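Local coordinates for polycomb protein Pcl (Drosophila melanogaster, PDB 5OQD) that establishes early embryonic repression of homeotic genes as part of a histone H3 methyltransferase complex, this piece holding its second PHD finger and winged-helix domain, at residues I90-V95 and E145-T150; I98-L103 and Y171-S176; H180-F185 and F201-M206. All blocks are in the same frame, centred on the assembly; numbering follows the deposited sequence.

Interaction 1 (I90-V95 and E145-T150); sequences IEWVDV and ERLKQT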
loop_
_atom_site.group_PDB
_atom_site.type_symbol
_atom_site.label_atom_id
_atom_site.label_comp_id
_atom_site.label_asym_id
_atom_site.label_seq_id
_atom_site.Cartn_x
_atom_site.Cartn_y
_atom_site.Cartn_z
ATOM N N ILE B 90 -6.608 -3.241 4.080
ATOM C CA ILE B 90 -5.316 -2.977 4.686
ATOM C C ILE B 90 -5.402 -2.583 6.149
ATOM O O ILE B 90 -6.374 -2.001 6.590
ATOM C CB ILE B 90 -4.553 -1.883 3.926
ATOM C CG1 ILE B 90 -5.182 -0.523 4.185
ATOM C CG2 ILE B 90 -4.542 -2.180 2.444
ATOM C CD1 ILE B 90 -4.232 0.620 3.955
ATOM N N GLU B 91 -4.377 -2.959 6.895
ATOM C CA GLU B 91 -4.241 -2.618 8.301
ATOM C C GLU B 91 -3.625 -1.245 8.563
ATOM O O GLU B 91 -3.203 -0.553 7.647
ATOM C CB GLU B 91 -3.475 -3.706 9.044
ATOM C CG GLU B 91 -4.379 -4.663 9.797
ATOM C CD GLU B 91 -4.699 -4.188 11.203
ATOM O OE1 GLU B 91 -4.837 -2.967 11.407
ATOM O OE2 GLU B 91 -4.807 -5.038 12.109
ATOM N N TRP B 92 -3.592 -0.866 9.835
ATOM C CA TRP B 92 -3.051 0.415 10.271
ATOM C C TRP B 92 -1.582 0.583 9.921
ATOM O O TRP B 92 -1.146 1.672 9.607
ATOM C CB TRP B 92 -3.270 0.614 11.771
ATOM C CG TRP B 92 -4.663 0.997 12.088
ATOM C CD1 TRP B 92 -5.527 0.338 12.897
ATOM C CD2 TRP B 92 -5.371 2.126 11.579
ATOM N NE1 TRP B 92 -6.729 0.985 12.928
ATOM C CE2 TRP B 92 -6.657 2.090 12.127
ATOM C CE3 TRP B 92 -5.040 3.165 10.712
ATOM C CZ2 TRP B 92 -7.611 3.048 11.836
ATOM C CZ3 TRP B 92 -5.986 4.112 10.431
ATOM C CH2 TRP B 92 -7.255 4.050 10.988
ATOM N N VAL B 93 -0.813 -0.489 9.993
ATOM C CA VAL B 93 0.593 -0.406 9.655
ATOM C C VAL B 93 0.749 0.019 8.204
ATOM O O VAL B 93 1.639 0.784 7.871
ATOM C CB VAL B 93 1.313 -1.746 9.876
ATOM C CG1 VAL B 93 0.571 -2.870 9.186
ATOM C CG2 VAL B 93 2.740 -1.671 9.376
ATOM N N ASP B 94 -0.113 -0.499 7.340
ATOM C CA ASP B 94 -0.121 -0.120 5.935
ATOM C C ASP B 94 -0.463 1.354 5.728
ATOM O O ASP B 94 0.133 2.027 4.903
ATOM C CB ASP B 94 -1.075 -1.019 5.153
ATOM C CG ASP B 94 -0.807 -2.490 5.386
ATOM O OD1 ASP B 94 0.367 -2.874 5.458
ATOM O OD2 ASP B 94 -1.770 -3.263 5.495
ATOM N N VAL B 95 -1.424 1.849 6.492
ATOM C CA VAL B 95 -1.801 3.257 6.467
ATOM C C VAL B 95 -0.644 4.141 6.927
ATOM O O VAL B 95 -0.355 5.172 6.316
ATOM C CB VAL B 95 -3.030 3.517 7.358
ATOM C CG1 VAL B 95 -3.297 5.010 7.479
ATOM C CG2 VAL B 95 -4.244 2.789 6.810
ATOM N N GLU B 145 -4.121 5.919 20.345
ATOM C CA GLU B 145 -3.459 4.861 21.099
ATOM C C GLU B 145 -3.183 3.646 20.222
ATOM O O GLU B 145 -2.151 2.994 20.359
ATOM C CB GLU B 145 -4.306 4.452 22.306
ATOM C CG GLU B 145 -4.583 5.583 23.286
ATOM C CD GLU B 145 -3.317 6.148 23.904
ATOM O OE1 GLU B 145 -2.319 5.405 24.023
ATOM O OE2 GLU B 145 -3.320 7.341 24.272
ATOM N N ARG B 146 -4.116 3.349 19.324
ATOM C CA ARG B 146 -3.953 2.242 18.391
ATOM C C ARG B 146 -2.785 2.503 17.441
ATOM O O ARG B 146 -2.027 1.590 17.115
ATOM C CB ARG B 146 -5.245 2.007 17.602
ATOM C CG ARG B 146 -5.126 0.965 16.500
ATOM C CD ARG B 146 -4.623 -0.368 17.037
ATOM N NE ARG B 146 -5.624 -1.054 17.849
ATOM C CZ ARG B 146 -5.383 -2.153 18.555
ATOM N NH1 ARG B 146 -4.170 -2.688 18.559
ATOM N NH2 ARG B 146 -6.353 -2.715 19.264
ATOM N N LEU B 147 -2.637 3.754 17.014
ATOM C CA LEU B 147 -1.548 4.128 16.117
ATOM C C LEU B 147 -0.205 4.138 16.841
ATOM O O LEU B 147 0.816 3.747 16.274
ATOM C CB LEU B 147 -1.809 5.499 15.492
ATOM C CG LEU B 147 -2.915 5.571 14.438
ATOM C CD1 LEU B 147 -3.017 6.974 13.857
ATOM C CD2 LEU B 147 -2.677 4.546 13.339
ATOM N N LYS B 148 -0.212 4.595 18.090
ATOM C CA LYS B 148 0.995 4.604 18.912
ATOM C C LYS B 148 1.532 3.193 19.107
ATOM O O LYS B 148 2.735 2.954 18.998
ATOM C CB LYS B 148 0.725 5.247 20.275
ATOM C CG LYS B 148 0.719 6.768 20.272
ATOM C CD LYS B 148 0.472 7.305 21.674
ATOM C CE LYS B 148 0.616 8.816 21.726
ATOM N NZ LYS B 148 0.249 9.358 23.066
ATOM N N GLN B 149 0.630 2.261 19.393
ATOM C CA GLN B 149 1.012 0.879 19.651
ATOM C C GLN B 149 1.490 0.181 18.382
ATOM O O GLN B 149 2.440 -0.602 18.420
ATOM C CB GLN B 149 -0.155 0.108 20.264
ATOM C CG GLN B 149 0.209 -1.294 20.712
ATOM C CD GLN B 149 1.398 -1.307 21.651
ATOM O OE1 GLN B 149 1.537 -0.438 22.512
ATOM N NE2 GLN B 149 2.272 -2.292 21.485
ATOM N N THR B 150 0.828 0.470 17.265
ATOM C CA THR B 150 1.196 -0.112 15.976
ATOM C C THR B 150 2.631 0.247 15.605
ATOM O O THR B 150 3.398 -0.602 15.148
ATOM C CB THR B 150 0.247 0.359 14.851
ATOM O OG1 THR B 150 -1.105 0.045 15.206
ATOM C CG2 THR B 150 0.594 -0.315 13.536
#
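Trp92, in the first turn of helix 92-104, and Val93 beside it pack on Arg146, Leu147 and Thr150 of helix 140-153, two helices of the winged-helix domain. Glu91 fixes the start of the first helix: as N-cap it accepts Trp92 N at OE1 (2.9 Å), while its own N donates to Asp94 OD2, three residues further on. Leu147 CD2 stands 3.5 Å above the Trp92 ring plane, shifted toward the rim where CE3 lies. Arg146, its chain bent at chi2 and chi3, crosses the indole at about a right angle and bears on it through CG, 3.7 Å from Trp92 CD1. Ile122 and the ring of Trp135 also touch the indole. At Val93 the contact passes to a methyl group: Thr150 CG2 lies 3.8 Å from Val93 N and 4.0 Å from Val93 CB. The threonine OG1 sits anti to the carbonyl carbon, beside the backbone N (chi1 -56°), and reaches back to Arg146 O (2.6 Å), which also accepts Thr150 N from the opposite face of its carbonyl plane. A glycine in place of Thr150 would probably open a gap beside Val93 and leave Arg146 O with one of these donors. No hydrogen bond crosses, so the helices meet by apolar contact and shape; the Thr150 hydroxyl and Glu91 carboxylate bond within their own segments, Glu91 OE1 also taking a weak bond from Trp135 NE1.

Interaction 2 (I98-L103 and Y171-S176); sequences IALYNL and YALRHS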
loop_
_atom_site.group_PDB
_atom_site.type_symbol
_atom_site.label_atom_id
_atom_site.label_comp_id
_atom_site.label_asym_id
_atom_site.label_seq_id
_atom_site.Cartn_x
_atom_site.Cartn_y
_atom_site.Cartn_z
ATOM N N ILE B 98 2.186 4.094 4.338
ATOM C CA ILE B 98 1.749 4.938 3.228
ATOM C C ILE B 98 1.887 6.413 3.591
ATOM O O ILE B 98 2.357 7.221 2.789
ATOM C CB ILE B 98 0.288 4.637 2.831
ATOM C CG1 ILE B 98 0.205 3.321 2.055
ATOM C CG2 ILE B 98 -0.292 5.769 1.992
ATOM C CD1 ILE B 98 -1.213 2.900 1.723
ATOM N N ALA B 99 1.487 6.752 4.813
ATOM C CA ALA B 99 1.560 8.126 5.295
ATOM C C ALA B 99 2.998 8.634 5.322
ATOM O O ALA B 99 3.295 9.704 4.794
ATOM C CB ALA B 99 0.935 8.235 6.680
ATOM N N LEU B 100 3.886 7.857 5.933
ATOM C CA LEU B 100 5.284 8.250 6.072
ATOM C C LEU B 100 6.024 8.253 4.735
ATOM O O LEU B 100 6.986 8.998 4.554
ATOM C CB LEU B 100 5.996 7.323 7.059
ATOM C CG LEU B 100 5.540 7.426 8.516
ATOM C CD1 LEU B 100 6.212 6.366 9.371
ATOM C CD2 LEU B 100 5.826 8.814 9.065
ATOM N N TYR B 101 5.572 7.421 3.802
ATOM C CA TYR B 101 6.219 7.315 2.498
ATOM C C TYR B 101 5.884 8.511 1.611
ATOM O O TYR B 101 6.746 9.027 0.899
ATOM C CB TYR B 101 5.811 6.012 1.805
ATOM C CG TYR B 101 6.573 5.717 0.535
ATOM C CD1 TYR B 101 7.902 5.313 0.574
ATOM C CD2 TYR B 101 5.960 5.827 -0.706
ATOM C CE1 TYR B 101 8.598 5.039 -0.587
ATOM C CE2 TYR B 101 6.648 5.551 -1.872
ATOM C CZ TYR B 101 7.967 5.158 -1.806
ATOM O OH TYR B 101 8.658 4.884 -2.964
ATOM N N ASN B 102 4.631 8.948 1.662
ATOM C CA ASN B 102 4.177 10.078 0.860
ATOM C C ASN B 102 4.625 11.419 1.429
ATOM O O ASN B 102 4.942 12.343 0.679
ATOM C CB ASN B 102 2.653 10.056 0.727
ATOM C CG ASN B 102 2.177 9.117 -0.362
ATOM O OD1 ASN B 102 1.722 9.555 -1.418
ATOM N ND2 ASN B 102 2.289 7.817 -0.116
ATOM N N LEU B 103 4.646 11.523 2.754
ATOM C CA LEU B 103 5.060 12.756 3.411
ATOM C C LEU B 103 6.544 13.033 3.192
ATOM O O LEU B 103 6.906 14.058 2.618
ATOM C CB LEU B 103 4.755 12.701 4.910
ATOM C CG LEU B 103 3.293 12.827 5.343
ATOM C CD1 LEU B 103 3.172 12.707 6.855
ATOM C CD2 LEU B 103 2.693 14.137 4.854
ATOM N N TYR B 171 8.184 10.071 14.352
ATOM C CA TYR B 171 8.343 8.789 13.690
ATOM C C TYR B 171 8.878 8.928 12.277
ATOM O O TYR B 171 8.689 9.937 11.625
ATOM C CB TYR B 171 7.025 8.025 13.684
ATOM C CG TYR B 171 6.543 7.681 15.065
ATOM C CD1 TYR B 171 7.020 6.568 15.725
ATOM C CD2 TYR B 171 5.625 8.481 15.717
ATOM C CE1 TYR B 171 6.591 6.257 16.992
ATOM C CE2 TYR B 171 5.189 8.176 16.983
ATOM C CZ TYR B 171 5.677 7.061 17.613
ATOM O OH TYR B 171 5.244 6.756 18.872
ATOM N N ALA B 172 9.558 7.891 11.820
ATOM C CA ALA B 172 10.115 7.856 10.478
ATOM C C ALA B 172 10.353 6.416 10.053
ATOM O O ALA B 172 10.530 5.534 10.892
ATOM C CB ALA B 172 11.410 8.651 10.417
ATOM N N LEU B 173 10.344 6.180 8.746
ATOM C CA LEU B 173 10.688 4.869 8.215
ATOM C C LEU B 173 12.154 4.582 8.505
ATOM O O LEU B 173 13.011 5.442 8.296
ATOM C CB LEU B 173 10.415 4.800 6.712
ATOM C CG LEU B 173 8.955 4.859 6.260
ATOM C CD1 LEU B 173 8.875 4.991 4.745
ATOM C CD2 LEU B 173 8.204 3.628 6.727
ATOM N N ARG B 174 12.443 3.382 8.998
ATOM C CA ARG B 174 13.817 3.020 9.318
ATOM C C ARG B 174 14.630 2.860 8.043
ATOM O O ARG B 174 15.853 3.002 8.047
ATOM C CB ARG B 174 13.862 1.740 10.153
ATOM C CG ARG B 174 15.207 1.489 10.813
ATOM C CD ARG B 174 15.159 0.303 11.757
ATOM N NE ARG B 174 14.196 0.490 12.838
ATOM C CZ ARG B 174 14.453 1.147 13.965
ATOM N NH1 ARG B 174 15.647 1.689 14.162
ATOM N NH2 ARG B 174 13.516 1.263 14.895
ATOM N N HIS B 175 13.936 2.575 6.949
ATOM C CA HIS B 175 14.579 2.394 5.657
ATOM C C HIS B 175 13.770 3.073 4.555
ATOM O O HIS B 175 12.638 3.498 4.777
ATOM C CB HIS B 175 14.770 0.906 5.368
ATOM C CG HIS B 175 15.535 0.186 6.436
ATOM N ND1 HIS B 175 16.912 0.119 6.450
ATOM C CD2 HIS B 175 15.115 -0.481 7.537
ATOM C CE1 HIS B 175 17.307 -0.568 7.506
ATOM N NE2 HIS B 175 16.237 -0.943 8.183
ATOM N N SER B 176 14.360 3.168 3.369
ATOM C CA SER B 176 13.808 3.985 2.291
ATOM C C SER B 176 12.598 3.374 1.586
ATOM O O SER B 176 11.831 4.086 0.937
ATOM C CB SER B 176 14.897 4.270 1.254
ATOM O OG SER B 176 15.402 3.064 0.707
#
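Leu100 and Leu173 bury the most surface, Tyr101 coming third, and the first two meet directly: Leu100 CB lies 3.9 Å from Leu173 CG. Leu100 leaves helix 98-103 toward the strand with CG anti to its carbonyl carbon (chi1 -67°), which carries its two methyls onto the strand backbone, CD2 to within 4.0 Å of Tyr171 O and CD1 to within 4.2 Å of Ala172 C. Leu173 answers by pointing at the helix, where its CD1 settles 4.2 Å from Tyr101 CA and near the edge of the Tyr101 ring. That same ring edge faces Ser176 O, which lies in the ring plane 3.7 Å from CE1. The hydroxyl of Tyr101 is hydrogen-bonded to Asp39 OD2 of the PHD finger, so this tyrosine links the two domains through its hydroxyl. No hydrogen bond links the segments. The axes of 98-103 and 171-173 approach to 8.3 Å and cross at -81°, so this part of the helix runs nearly perpendicular to the strand, the central one of the small antiparallel sheet of the winged-helix domain. Phe158 of strand 158-161 touches both leucines, and Ile118 of helix 114-125 packs against Leu100 and Tyr171.

Interaction 3 (H180-F185 and F201-M206); sequences HIPKVF and FKLMLM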
loop_
_atom_site.group_PDB
_atom_site.type_symbol
_atom_site.label_atom_id
_atom_site.label_comp_id
_atom_site.label_asym_id
_atom_site.label_seq_id
_atom_site.Cartn_x
_atom_site.Cartn_y
_atom_site.Cartn_z
ATOM N N HIS B 180 5.256 -2.542 2.592
ATOM C CA HIS B 180 5.347 -3.956 2.330
ATOM C C HIS B 180 3.983 -4.382 1.827
ATOM O O HIS B 180 2.955 -4.044 2.412
ATOM C CB HIS B 180 5.706 -4.720 3.604
ATOM C CG HIS B 180 7.077 -4.415 4.124
ATOM N ND1 HIS B 180 7.345 -3.316 4.912
ATOM C CD2 HIS B 180 8.254 -5.066 3.971
ATOM C CE1 HIS B 180 8.630 -3.301 5.222
ATOM N NE2 HIS B 180 9.204 -4.354 4.662
ATOM N N ILE B 181 3.984 -5.138 0.741
ATOM C CA ILE B 181 2.762 -5.730 0.211
ATOM C C ILE B 181 2.991 -7.195 -0.150
ATOM O O ILE B 181 3.960 -7.523 -0.832
ATOM C CB ILE B 181 2.259 -4.959 -1.027
ATOM C CG1 ILE B 181 2.038 -3.489 -0.670
ATOM C CG2 ILE B 181 0.982 -5.579 -1.579
ATOM C CD1 ILE B 181 1.455 -2.667 -1.789
ATOM N N PRO B 182 2.105 -8.086 0.323
ATOM C CA PRO B 182 2.244 -9.518 0.041
ATOM C C PRO B 182 2.111 -9.834 -1.445
ATOM O O PRO B 182 1.194 -9.348 -2.106
ATOM C CB PRO B 182 1.096 -10.148 0.840
ATOM C CG PRO B 182 0.104 -9.050 1.008
ATOM C CD PRO B 182 0.921 -7.802 1.153
ATOM N N LYS B 183 3.032 -10.642 -1.958
ATOM C CA LYS B 183 3.008 -11.040 -3.359
ATOM C C LYS B 183 1.978 -12.130 -3.603
ATOM O O LYS B 183 1.914 -13.115 -2.867
ATOM C CB LYS B 183 4.389 -11.521 -3.805
ATOM C CG LYS B 183 5.352 -10.407 -4.159
ATOM C CD LYS B 183 5.055 -9.823 -5.529
ATOM C CE LYS B 183 6.223 -8.985 -6.021
ATOM N NZ LYS B 183 5.853 -8.094 -7.153
ATOM N N VAL B 184 1.175 -11.947 -4.644
ATOM C CA VAL B 184 0.169 -12.931 -5.013
ATOM C C VAL B 184 0.473 -13.514 -6.389
ATOM O O VAL B 184 0.278 -12.854 -7.409
ATOM C CB VAL B 184 -1.243 -12.320 -5.012
ATOM C CG1 VAL B 184 -2.290 -13.405 -5.188
ATOM C CG2 VAL B 184 -1.484 -11.556 -3.721
ATOM N N PHE B 185 0.966 -14.749 -6.408
ATOM C CA PHE B 185 1.238 -15.452 -7.659
ATOM C C PHE B 185 0.357 -16.691 -7.784
ATOM O O PHE B 185 0.465 -17.623 -6.985
ATOM C CB PHE B 185 2.716 -15.846 -7.756
ATOM C CG PHE B 185 3.640 -14.692 -8.026
ATOM C CD1 PHE B 185 3.204 -13.595 -8.750
ATOM C CD2 PHE B 185 4.945 -14.703 -7.559
ATOM C CE1 PHE B 185 4.050 -12.530 -9.000
ATOM C CE2 PHE B 185 5.797 -13.642 -7.808
ATOM C CZ PHE B 185 5.347 -12.554 -8.526
ATOM N N PHE B 201 -3.528 -17.024 0.478
ATOM C CA PHE B 201 -2.604 -15.919 0.710
ATOM C C PHE B 201 -2.902 -15.141 1.989
ATOM O O PHE B 201 -2.225 -14.156 2.288
ATOM C CB PHE B 201 -2.623 -14.967 -0.489
ATOM C CG PHE B 201 -2.297 -15.637 -1.792
ATOM C CD1 PHE B 201 -0.982 -15.775 -2.202
ATOM C CD2 PHE B 201 -3.303 -16.136 -2.603
ATOM C CE1 PHE B 201 -0.676 -16.393 -3.397
ATOM C CE2 PHE B 201 -3.002 -16.756 -3.802
ATOM C CZ PHE B 201 -1.686 -16.884 -4.198
ATOM N N LYS B 202 -3.907 -15.592 2.736
ATOM C CA LYS B 202 -4.324 -14.944 3.978
ATOM C C LYS B 202 -4.607 -13.459 3.768
ATOM O O LYS B 202 -4.153 -12.613 4.540
ATOM C CB LYS B 202 -3.261 -15.130 5.066
ATOM N N LEU B 203 -5.355 -13.150 2.714
ATOM C CA LEU B 203 -5.674 -11.769 2.376
ATOM C C LEU B 203 -7.093 -11.398 2.780
ATOM O O LEU B 203 -7.954 -12.264 2.935
ATOM C CB LEU B 203 -5.493 -11.528 0.875
ATOM C CG LEU B 203 -4.068 -11.496 0.326
ATOM C CD1 LEU B 203 -4.093 -11.355 -1.184
ATOM C CD2 LEU B 203 -3.289 -10.355 0.958
ATOM N N MET B 204 -7.328 -10.102 2.948
ATOM C CA MET B 204 -8.672 -9.580 3.149
ATOM C C MET B 204 -9.027 -8.664 1.984
ATOM O O MET B 204 -8.233 -7.809 1.592
ATOM C CB MET B 204 -8.776 -8.828 4.478
ATOM C CG MET B 204 -8.666 -9.701 5.724
ATOM S SD MET B 204 -10.215 -10.509 6.191
ATOM C CE MET B 204 -10.080 -12.077 5.336
ATOM N N LEU B 205 -10.219 -8.850 1.427
ATOM C CA LEU B 205 -10.643 -8.076 0.267
ATOM C C LEU B 205 -11.785 -7.124 0.606
ATOM O O LEU B 205 -12.725 -7.492 1.310
ATOM C CB LEU B 205 -11.057 -9.014 -0.869
ATOM C CG LEU B 205 -9.938 -9.886 -1.442
ATOM C CD1 LEU B 205 -10.489 -10.884 -2.447
ATOM C CD2 LEU B 205 -8.861 -9.020 -2.081
ATOM N N MET B 206 -11.692 -5.898 0.102
ATOM C CA MET B 206 -12.724 -4.896 0.333
ATOM C C MET B 206 -13.963 -5.173 -0.510
ATOM O O MET B 206 -13.872 -5.312 -1.730
ATOM C CB MET B 206 -12.188 -3.497 0.029
ATOM C CG MET B 206 -11.127 -3.012 0.999
ATOM S SD MET B 206 -11.794 -2.703 2.645
ATOM C CE MET B 206 -13.007 -1.437 2.285
#
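Val184 and Phe201 bring together two irregular segments of the C-terminal part of this fragment, which leaves the winged-helix domain, returns to the PHD finger, forms helix 194-200 and then continues as a loop. Neither segment has regular secondary structure, and no hydrogen bond joins them; their closest CA pair, Val184 and Phe201, is 7.0 Å apart.

The aromatic contact is a CH-pi interaction. Val184 CG1 sits 3.6 Å from the centroid of the Phe201 ring and only 9° off its normal, hence over the middle of the face and in near-even contact with all six ring carbons. With CG1 anti to the backbone N (chi1 -171°), the valine gives one methyl to the ring and keeps the other for a leucine.

The aliphatic contacts form a chain of methyls and ring carbons. Val184 CG2 touches Leu203 CD1 at 3.6 Å, and the other branch of that leucine, CD2, reaches Pro182 CG at the same 3.6 Å. Leu203 is thus forked across Pro182 and Val184, and is the buried member of the group; Leu197 of helix 194-200 also packs on Val184.

Outward from this apolar contact, two side chains of 180-185 reach the PHD finger: Lys183 NZ is hydrogen-bonded to Gln44 OE1, and the Phe185 ring, about 10 Å from a bound zinc ion and near the site of Cys45, Cys48, Cys75 and Cys78, makes a cation-pi contact with Arg49. Past Leu203 the backbone pairs at and just after strand 84-87, Met206 with Arg87 and Met204 with Gln89.

Two backbone carbonyls also approach the Phe201 ring. Lys183 O comes in obliquely, 4.0 Å from Phe201 CD1, whereas Phe185 O lies in the ring plane at the edge, 3.6 Å from Phe201 CZ.

How the interactions relate
Interactions 1 and 2 both use helix 92-104 of the winged-helix domain, at its first turn and further along, with centres about 13 Å apart. Their segments alternate along the chain, 90-95, 98-103, 145-150 and 171-176, so the same helix is packed first on helix 140-153 and then on strand 170-173. Interaction 3 follows later in sequence, its centre about 18 Å from that of interaction 1 and about 21 Å from that of interaction 2, across the centre of the chain from the latter. There the last part of the fragment runs back beside the PHD finger. Asp94 OD1 approaches His180 O at 4.2 Å, mere packing between interactions 1 and 3. Together the contacts are consistent with two domains packed as one compact unit.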